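Local structure of CENP-V/GFA domain-containing protein (Rhodobacter sphaeroides 2.4.1, 3FAC) at residues C5-V10 with W68-C73; E11-L16 with R47-A52; A38-L43 with H79-N84; G74-H79 with G89-I94. The protein is of unknown function but belongs to the metal-binding Gfa family and may act as a carbon-sulfur lyase. All coordinates share one frame; numbering follows the deposited sequence.

Contact 1 of 4, residues C5-V10 with W68-C73; sequences CHCGAV and WFCRTC
The imidazole of His6 is the flat group that comes near Cys73, yet it offers neither face nor edge to 68-73: the touch is made by its CB, 3.9 Å from Cys73 CB. With CG anti to the backbone N (chi1 -170°), the ring swings past the contact, and the side chain goes on to Ile75. The Trp68 ring is likewise turned elsewhere and stacks on His78.

What joins the two segments is sulfur. Cys5 and Cys7 come from the loop between strands 2-4 and 11-14, Cys70 from the end of strand 66-70 and Cys73 from the turn after it. Cys5 SG lies 3.4 Å from Cys73 SG, while Cys7 SG is 2.6 Å from Cys73 SG. Cys7 and Cys73 have been seen as a disulfide, but this separation is too long for an ordinary one and too short for unbonded sulfurs. Cys5 and Cys7 have likewise been seen bonded, and their SG atoms, also 2.6 Å apart, are equally doubtful, as is the approach of Cys7 SG to Cys70 SG. Apolar groups border the sulfurs: Val10 CG2 packs 3.9 Å from Cys70 SG, and Ala9 CB lies beside it. Thr72 lays CG2 4.0 Å from Cys7 CB and turns its hydroxyl to Asn54.

Two short cysteine turns facing each other, one of them a Cys-X-X-Cys-Gly knuckle, are consistent with the four-cysteine zinc site of Gfa relatives.

Contact 2 of 4, residues E11-L16 with R47-A52; sequences EIEVEL and RVVRGA
A classic beta bulge joins strands 11-14 and 46-50 of the small antiparallel sheet, with Val49 and Arg50 both facing Glu11. Glu11 N bonds to Arg50 O at 2.9 Å, and Arg50 N bonds back to Glu11 O. Val49 N also leans on Glu11 O, weakly and at a poor angle. The extra residue is taken up by Val49, whose backbone is nearly helical. Beyond it the strands regain step: Ile12 and Val48 form a non-hydrogen-bonded pair, while Glu13 and Arg47 exchange backbone bonds, Glu13 N reaching Arg47 O at 2.7 Å.

On the face shared by Glu11, Glu13, Arg47 and Arg50, two salt bridges span the strands. Arg50 lays one guanidinium face over Glu11 CB and brings NH1 to Glu11 OE1, with the carboxylate plane turned 77° from its own; the modelled length is very short and should not be pressed. Its NH2 is held by Gly8 O. Glu13, bent at chi2 (-75°), brings OE2 in plane to the edge of the Arg47 guanidinium, 3.4 Å from NH1, a long and weak bond. Val49 CG1 passes 3.6 Å from Glu11 OE2. With an alanine here in place of Glu11, Arg50 NH1 is likely to lose its carboxylate partner and Val49 CG1 some of its cover. On the other face, Ile12 turns inward toward Ile94. The whole is a bulged antiparallel edge pair, closing one side of the three-stranded sheet in this Gfa-family domain.

Contact 3 of 4, residues A38-L43 with H79-N84; sequences AATARL and HQRRSN
Thr40 and Arg81 meet at about a right angle, the hydroxyl of one set against the edge of the other's guanidinium. Thr40 OG1 lies near the guanidinium plane, 3.6 Å from Arg81 NE and equally far from NH2, a separation that speaks of polar proximity more than of a firm bond. The torsions bring the two together: Thr40 OG1 stands anti to its carbonyl carbon (chi1 -57°), while the Arg81 chain runs extended from CG to NE and carries its flat end across to strand 38-42. There NH2 also comes 4.2 Å from Ala38 CB and grazes the carbonyl carbon of Ala39, both obliquely.

The reach is long because the segments are next-nearest neighbours in the five-stranded antiparallel sheet. Strand 87-91 runs between 38-42 and 76-80, so that Thr40 CA and Arg81 CA stay 8.9 Å apart and no backbone bond joins the segments; the Arg81 side chain does the reaching. The middle strand contributes Glu87, which touches Thr40 and forms a long, weak ion pair with Arg81 NE.

Farther along 38-43, Leu43 and Gln80 make a looser meeting. Gln80 is fully extended through chi2 and sets OE1 4.3 Å from Leu43 CD2, a methyl against an amide oxygen. Leu43 packs also on Tyr88 of the middle strand, while past Arg81 the hairpin loop is tied by Asn84 OD1 to Glu86 N.

Contact 4 of 4, residues G74-H79 with G89-I94; sequences GIYTHH and GVNVAI
Asn91 grips both ways from one amide. Its ND2 gives a 2.7 Å hydrogen bond to Tyr76 O, in the carbonyl plane, and passes 3.1 Å from Tyr76 CD2, with ring and amide planes 37° apart. Its OD1 accepts from Ala93 N, an Asx turn that fixes the amide's rotation. Replacing the amide by a leucine would probably leave Tyr76 O without this donor and Ala93 N without its acceptor.

Behind the amide run the backbone bonds of an antiparallel hairpin: Asn91 N to Thr77 O at 2.9 Å, and a mutual pair between His79 and Gly89. A CB on Gly89 would collide with His79 CE1 as the ring is placed, which suits a glycine here; the His79 ring lies with one face over Gly89 N. That ring is set by Tyr76 OH, 2.7 Å from His79 ND1 in a hydrogen bond. Ile75 CG2 and Ile94 CG2 close the far end at 3.9 Å.

Further out, Arg34 makes a cation-pi contact with Tyr76. Strand 66-70 lies beside 76-80, strand 38-42 flanks 87-91, and Ile12 of strand 11-14 packs on Val90.

Contact 4 is the buried one, its centre about 3 Å from the centre of the chain, whereas contacts 2 and 3 lie at the surface and contact 1 is partly buried. Contacts 3 and 4 share His79 and strand 76-80; one is a direct hairpin pairing, the other bridges across the intervening strand. Contact 1 reaches the same sheet through strand 66-70, whose Trp68 N bonds to His78 O, and contact 2 belongs to the smaller sheet, which packs on contact 4 through Val14 CG2 and Val90 CG2. The chemistry follows the place: sulfur at the cysteine loops, salt bridges on the exposed side of contact 2, a guanidinium edge against a hydroxyl in contact 3, a buried amide and rings within. Val10 CG1 packing on Arg50 O joins contacts 1 and 2.

Contact 1 of 4, residues C5-V10 with W68-C73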
loop_
_atom_site.group_PDB
_atom_site.type_symbol
_atom_site.label_atom_id
_atom_site.label_comp_id
_atom_site.label_asym_id
_atom_site.label_seq_id
_atom_site.Cartn_x
_atom_site.Cartn_y
_atom_site.Cartn_z
ATOM N N CYS A 5 -1.900 -0.705 -10.143
ATOM C CA CYS A 5 -3.309 -0.615 -9.785
ATOM C C CYS A 5 -4.080 -1.385 -10.856
ATOM O O CYS A 5 -3.484 -1.905 -11.801
ATOM C CB CYS A 5 -3.775 0.846 -9.729
ATOM S SG CYS A 5 -3.901 1.712 -11.323
ATOM N N HIS A 6 -5.396 -1.465 -10.718
ATOM C CA HIS A 6 -6.183 -2.200 -11.696
ATOM C C HIS A 6 -6.199 -1.510 -13.054
ATOM O O HIS A 6 -5.863 -2.129 -14.062
ATOM C CB HIS A 6 -7.610 -2.395 -11.206
ATOM C CG HIS A 6 -8.393 -3.340 -12.055
ATOM N ND1 HIS A 6 -8.047 -4.666 -12.194
ATOM C CD2 HIS A 6 -9.465 -3.143 -12.855
ATOM C CE1 HIS A 6 -8.874 -5.248 -13.044
ATOM N NE2 HIS A 6 -9.744 -4.344 -13.459
ATOM N N CYS A 7 -6.595 -0.238 -13.077
ATOM C CA CYS A 7 -6.628 0.553 -14.312
ATOM C C CYS A 7 -5.311 0.386 -15.061
ATOM O O CYS A 7 -5.263 0.471 -16.293
ATOM C CB CYS A 7 -6.836 2.049 -13.996
ATOM S SG CYS A 7 -5.963 2.657 -12.491
ATOM N N GLY A 8 -4.244 0.142 -14.303
ATOM C CA GLY A 8 -2.930 -0.021 -14.896
ATOM C C GLY A 8 -2.257 1.327 -15.067
ATOM O O GLY A 8 -1.137 1.419 -15.573
ATOM N N ALA A 9 -2.949 2.378 -14.638
ATOM C CA ALA A 9 -2.433 3.739 -14.735
ATOM C C ALA A 9 -1.219 3.955 -13.834
ATOM O O ALA A 9 -0.304 4.699 -14.179
ATOM C CB ALA A 9 -3.532 4.742 -14.365
ATOM N N VAL A 10 -1.212 3.296 -12.682
ATOM C CA VAL A 10 -0.119 3.461 -11.732
ATOM C C VAL A 10 0.784 2.233 -11.611
ATOM O O VAL A 10 0.307 1.100 -11.530
ATOM C CB VAL A 10 -0.669 3.789 -10.327
ATOM C CG1 VAL A 10 0.442 4.309 -9.445
ATOM C CG2 VAL A 10 -1.802 4.796 -10.424
ATOM N N TRP A 68 -2.301 7.040 -0.604
ATOM C CA TRP A 68 -2.474 7.298 -2.030
ATOM C C TRP A 68 -3.350 6.230 -2.664
ATOM O O TRP A 68 -3.331 5.071 -2.248
ATOM C CB TRP A 68 -1.131 7.312 -2.760
ATOM C CG TRP A 68 -0.064 8.087 -2.072
ATOM C CD1 TRP A 68 0.748 7.646 -1.067
ATOM C CD2 TRP A 68 0.302 9.447 -2.316
ATOM N NE1 TRP A 68 1.597 8.647 -0.671
ATOM C CE2 TRP A 68 1.343 9.766 -1.421
ATOM C CE3 TRP A 68 -0.152 10.430 -3.206
ATOM C CZ2 TRP A 68 1.944 11.033 -1.386
ATOM C CZ3 TRP A 68 0.447 11.694 -3.173
ATOM C CH2 TRP A 68 1.483 11.981 -2.268
ATOM N N PHE A 69 -4.123 6.628 -3.669
ATOM C CA PHE A 69 -4.986 5.698 -4.385
ATOM C C PHE A 69 -5.213 6.209 -5.801
ATOM O O PHE A 69 -5.263 7.417 -6.035
ATOM C CB PHE A 69 -6.318 5.508 -3.641
ATOM C CG PHE A 69 -7.248 6.688 -3.719
ATOM C CD1 PHE A 69 -8.026 6.910 -4.852
ATOM C CD2 PHE A 69 -7.367 7.565 -2.645
ATOM C CE1 PHE A 69 -8.910 7.982 -4.917
ATOM C CE2 PHE A 69 -8.250 8.643 -2.700
ATOM C CZ PHE A 69 -9.023 8.851 -3.840
ATOM N N CYS A 70 -5.318 5.282 -6.744
ATOM C CA CYS A 70 -5.530 5.617 -8.147
ATOM C C CYS A 70 -6.886 6.295 -8.358
ATOM O O CYS A 70 -7.916 5.751 -7.982
ATOM C CB CYS A 70 -5.441 4.342 -8.983
ATOM S SG CYS A 70 -5.687 4.600 -10.745
ATOM N N ARG A 71 -6.884 7.477 -8.968
ATOM C CA ARG A 71 -8.126 8.224 -9.197
ATOM C C ARG A 71 -9.078 7.552 -10.184
ATOM O O ARG A 71 -10.271 7.852 -10.203
ATOM C CB ARG A 71 -7.809 9.643 -9.692
ATOM C CG ARG A 71 -7.197 9.686 -11.084
ATOM C CD ARG A 71 -6.540 11.029 -11.394
ATOM N NE ARG A 71 -7.501 12.125 -11.476
ATOM C CZ ARG A 71 -8.401 12.274 -12.447
ATOM N NH1 ARG A 71 -8.473 11.394 -13.439
ATOM N NH2 ARG A 71 -9.234 13.308 -12.424
ATOM N N THR A 72 -8.556 6.638 -10.996
ATOM C CA THR A 72 -9.374 5.963 -11.996
ATOM C C THR A 72 -10.049 4.693 -11.489
ATOM O O THR A 72 -11.276 4.583 -11.536
ATOM C CB THR A 72 -8.541 5.618 -13.251
ATOM O OG1 THR A 72 -7.921 6.807 -13.747
ATOM C CG2 THR A 72 -9.426 5.047 -14.345
ATOM N N CYS A 73 -9.255 3.736 -11.014
ATOM C CA CYS A 73 -9.808 2.484 -10.524
ATOM C C CYS A 73 -10.054 2.496 -9.012
ATOM O O CYS A 73 -10.647 1.567 -8.456
ATOM C CB CYS A 73 -8.893 1.317 -10.920
ATOM S SG CYS A 73 -7.146 1.524 -10.500
#

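Contact 2 of 4, residues E11-L16 with R47-A52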
loop_
_atom_site.group_PDB
_atom_site.type_symbol
_atom_site.label_atom_id
_atom_site.label_comp_id
_atom_site.label_asym_id
_atom_site.label_seq_id
_atom_site.Cartn_x
_atom_site.Cartn_y
_atom_site.Cartn_z
ATOM N N GLU A 11 2.094 2.465 -11.607
ATOM C CA GLU A 11 3.053 1.381 -11.445
ATOM C C GLU A 11 4.173 1.784 -10.502
ATOM O O GLU A 11 4.827 2.806 -10.700
ATOM C CB GLU A 11 3.675 0.954 -12.778
ATOM C CG GLU A 11 4.666 -0.198 -12.589
ATOM C CD GLU A 11 5.254 -0.721 -13.884
ATOM O OE1 GLU A 11 4.475 -1.029 -14.811
ATOM O OE2 GLU A 11 6.497 -0.844 -13.966
ATOM N N ILE A 12 4.393 0.977 -9.475
ATOM C CA ILE A 12 5.454 1.258 -8.527
ATOM C C ILE A 12 6.549 0.203 -8.641
ATOM O O ILE A 12 6.382 -0.820 -9.311
ATOM C CB ILE A 12 4.924 1.283 -7.078
ATOM C CG1 ILE A 12 4.282 -0.059 -6.728
ATOM C CG2 ILE A 12 3.914 2.407 -6.912
ATOM C CD1 ILE A 12 3.887 -0.182 -5.269
ATOM N N GLU A 13 7.674 0.477 -7.991
ATOM C CA GLU A 13 8.824 -0.420 -7.973
ATOM C C GLU A 13 9.230 -0.435 -6.505
ATOM O O GLU A 13 9.854 0.511 -6.026
ATOM C CB GLU A 13 9.947 0.163 -8.834
ATOM C CG GLU A 13 10.813 -0.862 -9.547
ATOM C CD GLU A 13 11.788 -1.566 -8.630
ATOM O OE1 GLU A 13 11.342 -2.184 -7.638
ATOM O OE2 GLU A 13 13.006 -1.504 -8.907
ATOM N N VAL A 14 8.869 -1.493 -5.785
ATOM C CA VAL A 14 9.181 -1.549 -4.358
ATOM C C VAL A 14 9.870 -2.811 -3.848
ATOM O O VAL A 14 9.639 -3.913 -4.343
ATOM C CB VAL A 14 7.895 -1.321 -3.518
ATOM C CG1 VAL A 14 6.880 -2.406 -3.812
ATOM C CG2 VAL A 14 8.229 -1.289 -2.043
ATOM N N GLU A 15 10.726 -2.626 -2.847
ATOM C CA GLU A 15 11.450 -3.719 -2.212
ATOM C C GLU A 15 10.895 -3.836 -0.799
ATOM O O GLU A 15 10.990 -2.891 -0.014
ATOM C CB GLU A 15 12.947 -3.411 -2.144
ATOM C CG GLU A 15 13.628 -3.242 -3.493
ATOM C CD GLU A 15 13.557 -4.493 -4.348
ATOM O OE1 GLU A 15 13.899 -5.580 -3.834
ATOM O OE2 GLU A 15 13.166 -4.390 -5.534
ATOM N N LEU A 16 10.313 -4.986 -0.477
ATOM C CA LEU A 16 9.737 -5.198 0.845
ATOM C C LEU A 16 10.801 -5.356 1.916
ATOM O O LEU A 16 11.785 -6.065 1.726
ATOM C CB LEU A 16 8.842 -6.438 0.844
ATOM C CG LEU A 16 7.700 -6.449 -0.171
ATOM C CD1 LEU A 16 6.934 -7.756 -0.039
ATOM C CD2 LEU A 16 6.785 -5.253 0.058
ATOM N N ARG A 47 9.602 3.312 -5.358
ATOM C CA ARG A 47 9.712 4.268 -6.446
ATOM C C ARG A 47 8.491 4.202 -7.371
ATOM O O ARG A 47 8.147 3.138 -7.882
ATOM C CB ARG A 47 10.989 3.981 -7.241
ATOM C CG ARG A 47 11.358 5.060 -8.244
ATOM C CD ARG A 47 12.671 4.763 -8.975
ATOM N NE ARG A 47 12.511 3.859 -10.115
ATOM C CZ ARG A 47 12.642 2.536 -10.061
ATOM N NH1 ARG A 47 12.937 1.936 -8.914
ATOM N NH2 ARG A 47 12.489 1.811 -11.164
ATOM N N VAL A 48 7.837 5.342 -7.574
ATOM C CA VAL A 48 6.670 5.421 -8.447
ATOM C C VAL A 48 7.140 5.445 -9.901
ATOM O O VAL A 48 7.680 6.442 -10.376
ATOM C CB VAL A 48 5.845 6.693 -8.149
ATOM C CG1 VAL A 48 4.712 6.839 -9.158
ATOM C CG2 VAL A 48 5.286 6.619 -6.738
ATOM N N VAL A 49 6.928 4.335 -10.601
ATOM C CA VAL A 49 7.348 4.194 -11.992
ATOM C C VAL A 49 6.541 5.054 -12.962
ATOM O O VAL A 49 7.112 5.774 -13.786
ATOM C CB VAL A 49 7.270 2.716 -12.428
ATOM C CG1 VAL A 49 7.779 2.559 -13.848
ATOM C CG2 VAL A 49 8.092 1.861 -11.478
ATOM N N ARG A 50 5.218 4.972 -12.872
ATOM C CA ARG A 50 4.350 5.756 -13.738
ATOM C C ARG A 50 2.989 5.983 -13.086
ATOM O O ARG A 50 2.572 5.224 -12.210
ATOM C CB ARG A 50 4.153 5.054 -15.087
ATOM C CG ARG A 50 3.308 3.791 -15.021
ATOM C CD ARG A 50 2.646 3.481 -16.364
ATOM N NE ARG A 50 1.781 2.307 -16.276
ATOM C CZ ARG A 50 2.227 1.069 -16.090
ATOM N NH1 ARG A 50 3.526 0.844 -15.983
ATOM N NH2 ARG A 50 1.374 0.061 -15.992
ATOM N N GLY A 51 2.303 7.034 -13.522
ATOM C CA GLY A 51 0.990 7.335 -12.989
ATOM C C GLY A 51 0.990 8.256 -11.789
ATOM O O GLY A 51 -0.025 8.391 -11.113
ATOM N N ALA A 52 2.123 8.890 -11.514
ATOM C CA ALA A 52 2.211 9.802 -10.378
ATOM C C ALA A 52 1.125 10.876 -10.447
ATOM O O ALA A 52 0.622 11.326 -9.421
ATOM C CB ALA A 52 3.588 10.453 -10.337
#

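Contact 3 of 4, residues A38-L43 with H79-N84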
loop_
_atom_site.group_PDB
_atom_site.type_symbol
_atom_site.label_atom_id
_atom_site.label_comp_id
_atom_site.label_asym_id
_atom_site.label_seq_id
_atom_site.Cartn_x
_atom_site.Cartn_y
_atom_site.Cartn_z
ATOM N N ALA A 38 -1.404 -5.055 4.092
ATOM C CA ALA A 38 -0.173 -4.334 3.806
ATOM C C ALA A 38 1.109 -5.026 4.267
ATOM O O ALA A 38 1.080 -5.976 5.052
ATOM C CB ALA A 38 -0.248 -2.936 4.409
ATOM N N ALA A 39 2.229 -4.528 3.749
ATOM C CA ALA A 39 3.567 -5.018 4.068
ATOM C C ALA A 39 4.467 -3.786 4.054
ATOM O O ALA A 39 4.280 -2.894 3.230
ATOM C CB ALA A 39 4.025 -6.021 3.025
ATOM N N THR A 40 5.438 -3.734 4.959
ATOM C CA THR A 40 6.330 -2.579 5.064
ATOM C C THR A 40 7.384 -2.443 3.960
ATOM O O THR A 40 7.662 -3.390 3.228
ATOM C CB THR A 40 7.049 -2.577 6.435
ATOM O OG1 THR A 40 6.074 -2.585 7.484
ATOM C CG2 THR A 40 7.920 -1.340 6.590
ATOM N N ALA A 41 7.956 -1.244 3.851
ATOM C CA ALA A 41 8.996 -0.940 2.873
ATOM C C ALA A 41 9.677 0.391 3.208
ATOM O O ALA A 41 9.007 1.402 3.411
ATOM C CB ALA A 41 8.398 -0.883 1.475
ATOM N N ARG A 42 11.006 0.388 3.272
ATOM C CA ARG A 42 11.759 1.604 3.577
ATOM C C ARG A 42 11.452 2.679 2.536
ATOM O O ARG A 42 11.168 2.363 1.380
ATOM C CB ARG A 42 13.264 1.322 3.568
ATOM C CG ARG A 42 13.726 0.233 4.523
ATOM C CD ARG A 42 15.207 -0.064 4.315
ATOM N NE ARG A 42 15.686 -1.160 5.154
ATOM C CZ ARG A 42 15.813 -1.096 6.478
ATOM N NH1 ARG A 42 15.498 0.018 7.126
ATOM N NH2 ARG A 42 16.259 -2.149 7.154
ATOM N N LEU A 43 11.516 3.943 2.948
ATOM C CA LEU A 43 11.255 5.061 2.042
ATOM C C LEU A 43 12.108 4.973 0.786
ATOM O O LEU A 43 11.632 5.232 -0.321
ATOM C CB LEU A 43 11.549 6.397 2.728
ATOM C CG LEU A 43 10.582 6.946 3.775
ATOM C CD1 LEU A 43 11.091 8.298 4.259
ATOM C CD2 LEU A 43 9.188 7.087 3.175
ATOM N N HIS A 79 0.996 3.797 1.132
ATOM C CA HIS A 79 0.828 4.927 2.038
ATOM C C HIS A 79 2.025 5.070 2.967
ATOM O O HIS A 79 2.744 4.107 3.224
ATOM C CB HIS A 79 -0.437 4.766 2.885
ATOM C CG HIS A 79 -0.347 3.675 3.906
ATOM N ND1 HIS A 79 -0.471 2.342 3.584
ATOM C CD2 HIS A 79 -0.139 3.723 5.243
ATOM C CE1 HIS A 79 -0.347 1.614 4.680
ATOM N NE2 HIS A 79 -0.144 2.429 5.700
ATOM N N GLN A 80 2.235 6.282 3.466
ATOM C CA GLN A 80 3.333 6.545 4.381
ATOM C C GLN A 80 2.800 6.438 5.803
ATOM O O GLN A 80 2.167 7.365 6.307
ATOM C CB GLN A 80 3.908 7.943 4.142
ATOM C CG GLN A 80 5.063 8.301 5.065
ATOM C CD GLN A 80 5.601 9.696 4.812
ATOM O OE1 GLN A 80 6.080 10.000 3.717
ATOM N NE2 GLN A 80 5.522 10.555 5.825
ATOM N N ARG A 81 3.057 5.295 6.435
ATOM C CA ARG A 81 2.611 5.032 7.798
ATOM C C ARG A 81 2.684 6.254 8.705
ATOM O O ARG A 81 3.505 7.156 8.505
ATOM C CB ARG A 81 3.443 3.910 8.421
ATOM C CG ARG A 81 3.281 2.558 7.757
ATOM C CD ARG A 81 3.992 1.476 8.559
ATOM N NE ARG A 81 3.822 0.150 7.973
ATOM C CZ ARG A 81 2.646 -0.449 7.797
ATOM N NH1 ARG A 81 1.523 0.159 8.161
ATOM N NH2 ARG A 81 2.595 -1.662 7.259
ATOM N N ARG A 82 1.815 6.282 9.711
ATOM C CA ARG A 82 1.771 7.393 10.654
ATOM C C ARG A 82 2.564 7.075 11.917
ATOM O O ARG A 82 2.884 7.967 12.702
ATOM C CB ARG A 82 0.324 7.733 11.013
ATOM C CG ARG A 82 0.177 8.578 12.270
ATOM C CD ARG A 82 -1.244 9.041 12.544
ATOM N NE ARG A 82 -1.400 9.550 13.904
ATOM C CZ ARG A 82 -1.588 8.784 14.970
ATOM N NH1 ARG A 82 -1.644 7.466 14.840
ATOM N NH2 ARG A 82 -1.719 9.334 16.169
ATOM N N SER A 83 2.877 5.797 12.108
ATOM C CA SER A 83 3.753 5.376 13.195
ATOM C C SER A 83 5.221 5.545 12.816
ATOM O O SER A 83 6.049 5.908 13.651
ATOM C CB SER A 83 3.473 3.922 13.576
ATOM O OG SER A 83 3.991 3.030 12.605
ATOM N N ASN A 84 5.535 5.279 11.552
ATOM C CA ASN A 84 6.901 5.407 11.059
ATOM C C ASN A 84 6.968 6.174 9.743
ATOM O O ASN A 84 6.691 5.623 8.678
ATOM C CB ASN A 84 7.544 4.029 10.898
ATOM C CG ASN A 84 9.059 4.082 10.949
ATOM O OD1 ASN A 84 9.671 5.071 10.543
ATOM N ND2 ASN A 84 9.673 3.017 11.451
#

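Contact 4 of 4, residues G74-H79 with G89-I94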
loop_
_atom_site.group_PDB
_atom_site.type_symbol
_atom_site.label_atom_id
_atom_site.label_comp_id
_atom_site.label_asym_id
_atom_site.label_seq_id
_atom_site.Cartn_x
_atom_site.Cartn_y
_atom_site.Cartn_z
ATOM N N GLY A 74 -9.600 3.554 -8.351
ATOM C CA GLY A 74 -9.800 3.674 -6.917
ATOM C C GLY A 74 -8.988 2.713 -6.070
ATOM O O GLY A 74 -9.188 2.638 -4.859
ATOM N N ILE A 75 -8.061 1.987 -6.693
ATOM C CA ILE A 75 -7.240 1.020 -5.967
ATOM C C ILE A 75 -6.127 1.629 -5.119
ATOM O O ILE A 75 -5.296 2.395 -5.605
ATOM C CB ILE A 75 -6.604 -0.002 -6.931
ATOM C CG1 ILE A 75 -7.703 -0.796 -7.647
ATOM C CG2 ILE A 75 -5.658 -0.924 -6.165
ATOM C CD1 ILE A 75 -8.656 -1.531 -6.704
ATOM N N TYR A 76 -6.122 1.272 -3.843
ATOM C CA TYR A 76 -5.113 1.746 -2.902
ATOM C C TYR A 76 -3.758 1.104 -3.217
ATOM O O TYR A 76 -3.610 -0.115 -3.142
ATOM C CB TYR A 76 -5.559 1.389 -1.477
ATOM C CG TYR A 76 -4.447 1.064 -0.504
ATOM C CD1 TYR A 76 -3.519 2.034 -0.115
ATOM C CD2 TYR A 76 -4.358 -0.205 0.072
ATOM C CE1 TYR A 76 -2.532 1.747 0.831
ATOM C CE2 TYR A 76 -3.378 -0.504 1.016
ATOM C CZ TYR A 76 -2.471 0.476 1.394
ATOM O OH TYR A 76 -1.521 0.188 2.353
ATOM N N THR A 77 -2.775 1.927 -3.567
ATOM C CA THR A 77 -1.440 1.431 -3.893
ATOM C C THR A 77 -0.537 1.320 -2.667
ATOM O O THR A 77 -0.123 0.223 -2.283
ATOM C CB THR A 77 -0.729 2.347 -4.926
ATOM O OG1 THR A 77 -0.726 3.697 -4.445
ATOM C CG2 THR A 77 -1.431 2.299 -6.274
ATOM N N HIS A 78 -0.233 2.461 -2.057
ATOM C CA HIS A 78 0.642 2.502 -0.889
ATOM C C HIS A 78 0.354 3.730 -0.031
ATOM O O HIS A 78 -0.424 4.600 -0.420
ATOM C CB HIS A 78 2.102 2.551 -1.339
ATOM C CG HIS A 78 2.458 3.806 -2.077
ATOM N ND1 HIS A 78 1.895 4.143 -3.289
ATOM C CD2 HIS A 78 3.295 4.821 -1.757
ATOM C CE1 HIS A 78 2.370 5.310 -3.684
ATOM N NE2 HIS A 78 3.221 5.744 -2.773
ATOM N N HIS A 79 0.996 3.797 1.132
ATOM C CA HIS A 79 0.828 4.927 2.038
ATOM C C HIS A 79 2.025 5.070 2.967
ATOM O O HIS A 79 2.744 4.107 3.224
ATOM C CB HIS A 79 -0.437 4.766 2.885
ATOM C CG HIS A 79 -0.347 3.675 3.906
ATOM N ND1 HIS A 79 -0.471 2.342 3.584
ATOM C CD2 HIS A 79 -0.139 3.723 5.243
ATOM C CE1 HIS A 79 -0.347 1.614 4.680
ATOM N NE2 HIS A 79 -0.144 2.429 5.700
ATOM N N GLY A 89 3.338 1.583 3.477
ATOM C CA GLY A 89 2.472 0.435 3.634
ATOM C C GLY A 89 2.021 0.142 2.220
ATOM O O GLY A 89 1.403 0.995 1.586
ATOM N N VAL A 90 2.337 -1.044 1.711
ATOM C CA VAL A 90 1.969 -1.395 0.345
ATOM C C VAL A 90 0.848 -2.420 0.253
ATOM O O VAL A 90 0.772 -3.353 1.055
ATOM C CB VAL A 90 3.187 -1.948 -0.432
ATOM C CG1 VAL A 90 2.800 -2.248 -1.875
ATOM C CG2 VAL A 90 4.321 -0.951 -0.394
ATOM N N ASN A 91 -0.019 -2.236 -0.737
ATOM C CA ASN A 91 -1.133 -3.142 -0.981
ATOM C C ASN A 91 -0.548 -4.411 -1.627
ATOM O O ASN A 91 -0.156 -4.392 -2.798
ATOM C CB ASN A 91 -2.125 -2.479 -1.942
ATOM C CG ASN A 91 -3.463 -3.194 -2.001
ATOM O OD1 ASN A 91 -3.537 -4.419 -1.932
ATOM N ND2 ASN A 91 -4.533 -2.423 -2.150
ATOM N N VAL A 92 -0.487 -5.503 -0.867
ATOM C CA VAL A 92 0.063 -6.762 -1.379
ATOM C C VAL A 92 -0.628 -7.246 -2.658
ATOM O O VAL A 92 0.002 -7.859 -3.518
ATOM C CB VAL A 92 -0.031 -7.907 -0.318
ATOM C CG1 VAL A 92 0.617 -7.471 0.992
ATOM C CG2 VAL A 92 -1.482 -8.304 -0.094
ATOM N N ALA A 93 -1.919 -6.962 -2.782
ATOM C CA ALA A 93 -2.680 -7.393 -3.944
ATOM C C ALA A 93 -2.272 -6.726 -5.253
ATOM O O ALA A 93 -2.612 -7.215 -6.328
ATOM C CB ALA A 93 -4.161 -7.185 -3.695
ATOM N N ILE A 94 -1.558 -5.610 -5.187
ATOM C CA ILE A 94 -1.134 -4.963 -6.426
ATOM C C ILE A 94 0.206 -5.538 -6.903
ATOM O O ILE A 94 0.584 -5.376 -8.064
ATOM C CB ILE A 94 -1.000 -3.412 -6.280
ATOM C CG1 ILE A 94 0.178 -3.053 -5.375
ATOM C CG2 ILE A 94 -2.291 -2.828 -5.728
ATOM C CD1 ILE A 94 0.555 -1.580 -5.440
#